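Local coordinates for uncharacterized protein (Staphylococcus aureus subsp. aureus, PDB 4H0A) that is of unknown function but belongs to the CAP family of cysteine-rich secretory proteins, pairing a CAP domain with a CAP-associated N-terminal region, at residues Y94-K99 with N214-L219. Residues are numbered along the deposited sequence; the frame is centred on the assembly and turned at random.
Sequences YATGEK and NEMRKL
The end of strand 89-96, from the CAP-associated N-terminal region, rests here against the C-terminal part of helix 201-219, whose contacting part falls in the CAP family region; T96, Y94 and G97 meet E215, M216 and L219. No hydrogen bond joins the two segments, which touch by van der Waals contact; the axes of strand 94-96 and helix 214-219 approach to 10.5 Å, at 31° between their N-to-C directions. T96 lies at the centre. Its CG2 is 3.8 Å from CB of E215, while its OG1 lies 3.6 Å from CE of M216 and 3.7 Å from CD1 of L219, a branched methyl suited to this apolar place. With OG1 anti to the backbone N (chi1 -169°), the hydroxyl is hydrogen-bonded to the carbonyl of L167, so this buried polar atom has a partner although methyl groups meet it on the helix side. Selenomethionine M216, its chain turned back at its second and third torsions, also brings CE within 3.6 Å of OH of Y94, whose long ring reaches in from the opposite direction. E215 serves twice: its aliphatic CB and CG face T96, while NZ of K218 donates a salt-bridging hydrogen bond of 2.9 Å to OE2 of E215, tilted out of the carboxylate plane. G97, at phi 127°, has a backbone shape that would jam a CB against the preceding carbonyl. Around this interface, L167 of strand 166-172 also touches M216 and L219, Y80 of strand 79-86 touches E215, and helix 282-290 adds P283 against Y94 and I286 against M216.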
loop_
_atom_site.group_PDB
_atom_site.type_symbol
_atom_site.label_atom_id
_atom_site.label_comp_id
_atom_site.label_asym_id
_atom_site.label_seq_id
_atom_site.Cartn_x
_atom_site.Cartn_y
_atom_site.Cartn_z
ATOM N N TYR A 94 4.095 -5.577 5.564
ATOM C CA TYR A 94 3.984 -5.428 4.114
ATOM C C TYR A 94 5.382 -5.744 3.582
ATOM O O TYR A 94 6.335 -5.162 4.087
ATOM C CB TYR A 94 3.523 -4.006 3.738
ATOM C CG TYR A 94 3.671 -3.721 2.261
ATOM C CD1 TYR A 94 2.722 -4.164 1.346
ATOM C CD2 TYR A 94 4.814 -3.098 1.766
ATOM C CE1 TYR A 94 2.879 -3.944 -0.022
ATOM C CE2 TYR A 94 4.992 -2.897 0.401
ATOM C CZ TYR A 94 4.023 -3.322 -0.489
ATOM O OH TYR A 94 4.212 -3.115 -1.828
ATOM N N ALA A 95 5.533 -6.671 2.629
ATOM C CA ALA A 95 6.870 -7.024 2.135
ATOM C C ALA A 95 6.922 -7.079 0.636
ATOM O O ALA A 95 6.010 -7.609 0.011
ATOM C CB ALA A 95 7.286 -8.378 2.695
ATOM N N THR A 96 8.011 -6.581 0.045
ATOM C CA THR A 96 8.221 -6.699 -1.397
ATOM C C THR A 96 9.718 -6.616 -1.680
ATOM O O THR A 96 10.494 -6.303 -0.780
ATOM C CB THR A 96 7.409 -5.647 -2.172
ATOM O OG1 THR A 96 7.446 -5.977 -3.569
ATOM C CG2 THR A 96 7.892 -4.214 -1.944
ATOM N N GLY A 97 10.101 -6.917 -2.907
ATOM C CA GLY A 97 11.494 -6.829 -3.337
ATOM C C GLY A 97 12.012 -8.098 -3.976
ATOM O O GLY A 97 11.315 -9.115 -4.031
ATOM N N GLU A 98 13.271 -8.041 -4.427
ATOM C CA GLU A 98 13.929 -9.160 -5.099
ATOM C C GLU A 98 14.249 -10.325 -4.160
ATOM O O GLU A 98 14.326 -11.457 -4.639
ATOM C CB GLU A 98 15.242 -8.689 -5.771
ATOM N N LYS A 99 14.501 -10.064 -2.863
ATOM C CA LYS A 99 14.888 -11.119 -1.921
ATOM C C LYS A 99 14.153 -10.970 -0.587
ATOM O O LYS A 99 14.728 -10.519 0.401
ATOM C CB LYS A 99 16.427 -11.090 -1.712
ATOM C CG LYS A 99 17.029 -12.246 -0.897
ATOM C CD LYS A 99 17.005 -13.572 -1.629
ATOM C CE LYS A 99 17.718 -14.656 -0.857
ATOM N NZ LYS A 99 17.531 -15.997 -1.477
ATOM N N ASN A 214 8.302 3.349 -6.060
ATOM C CA ASN A 214 9.601 2.960 -6.602
ATOM C C ASN A 214 9.842 1.446 -6.455
ATOM O O ASN A 214 10.476 0.878 -7.333
ATOM C CB ASN A 214 10.740 3.796 -5.989
ATOM C CG ASN A 214 10.854 5.167 -6.636
ATOM O OD1 ASN A 214 10.423 5.378 -7.781
ATOM N ND2 ASN A 214 11.443 6.138 -5.938
ATOM N N GLU A 215 9.303 0.783 -5.419
ATOM C CA GLU A 215 9.419 -0.684 -5.322
ATOM C C GLU A 215 8.668 -1.354 -6.468
ATOM O O GLU A 215 9.185 -2.303 -7.054
ATOM C CB GLU A 215 8.869 -1.210 -3.979
ATOM C CG GLU A 215 9.730 -0.866 -2.776
ATOM C CD GLU A 215 11.162 -1.358 -2.849
ATOM O OE1 GLU A 215 11.383 -2.514 -3.279
ATOM O OE2 GLU A 215 12.069 -0.571 -2.499
HETATM N N MSE A 216 7.479 -0.830 -6.826
HETATM C CA MSE A 216 6.685 -1.370 -7.938
HETATM C C MSE A 216 7.424 -1.159 -9.251
HETATM O O MSE A 216 7.479 -2.073 -10.079
HETATM C CB MSE A 216 5.292 -0.718 -7.986
HETATM C CG MSE A 216 4.418 -1.037 -6.773
HETATM SE SE MSE A 216 4.002 -2.921 -6.602
HETATM C CE MSE A 216 5.430 -3.445 -5.217
ATOM N N ARG A 217 8.038 0.023 -9.425
ATOM C CA ARG A 217 8.841 0.302 -10.621
ATOM C C ARG A 217 10.057 -0.641 -10.700
ATOM O O ARG A 217 10.353 -1.153 -11.785
ATOM C CB ARG A 217 9.303 1.773 -10.623
ATOM C CG ARG A 217 8.173 2.756 -10.925
ATOM C CD ARG A 217 8.678 4.179 -10.922
ATOM N NE ARG A 217 9.608 4.429 -12.029
ATOM C CZ ARG A 217 9.259 4.725 -13.283
ATOM N NH1 ARG A 217 7.975 4.811 -13.624
ATOM N NH2 ARG A 217 10.191 4.932 -14.206
ATOM N N LYS A 218 10.756 -0.879 -9.562
ATOM C CA LYS A 218 11.928 -1.773 -9.543
ATOM C C LYS A 218 11.551 -3.210 -9.929
ATOM O O LYS A 218 12.328 -3.845 -10.635
ATOM C CB LYS A 218 12.648 -1.766 -8.177
ATOM C CG LYS A 218 13.558 -0.553 -7.982
ATOM C CD LYS A 218 14.356 -0.605 -6.678
ATOM C CE LYS A 218 13.500 -0.470 -5.438
ATOM N NZ LYS A 218 14.335 -0.286 -4.217
ATOM N N LEU A 219 10.356 -3.714 -9.537
ATOM C CA LEU A 219 9.948 -5.072 -9.937
ATOM C C LEU A 219 9.816 -5.219 -11.455
ATOM O O LEU A 219 10.024 -6.323 -11.965
ATOM C CB LEU A 219 8.611 -5.485 -9.298
ATOM C CG LEU A 219 8.617 -5.720 -7.800
ATOM C CD1 LEU A 219 7.207 -5.966 -7.303
ATOM C CD2 LEU A 219 9.515 -6.891 -7.427
#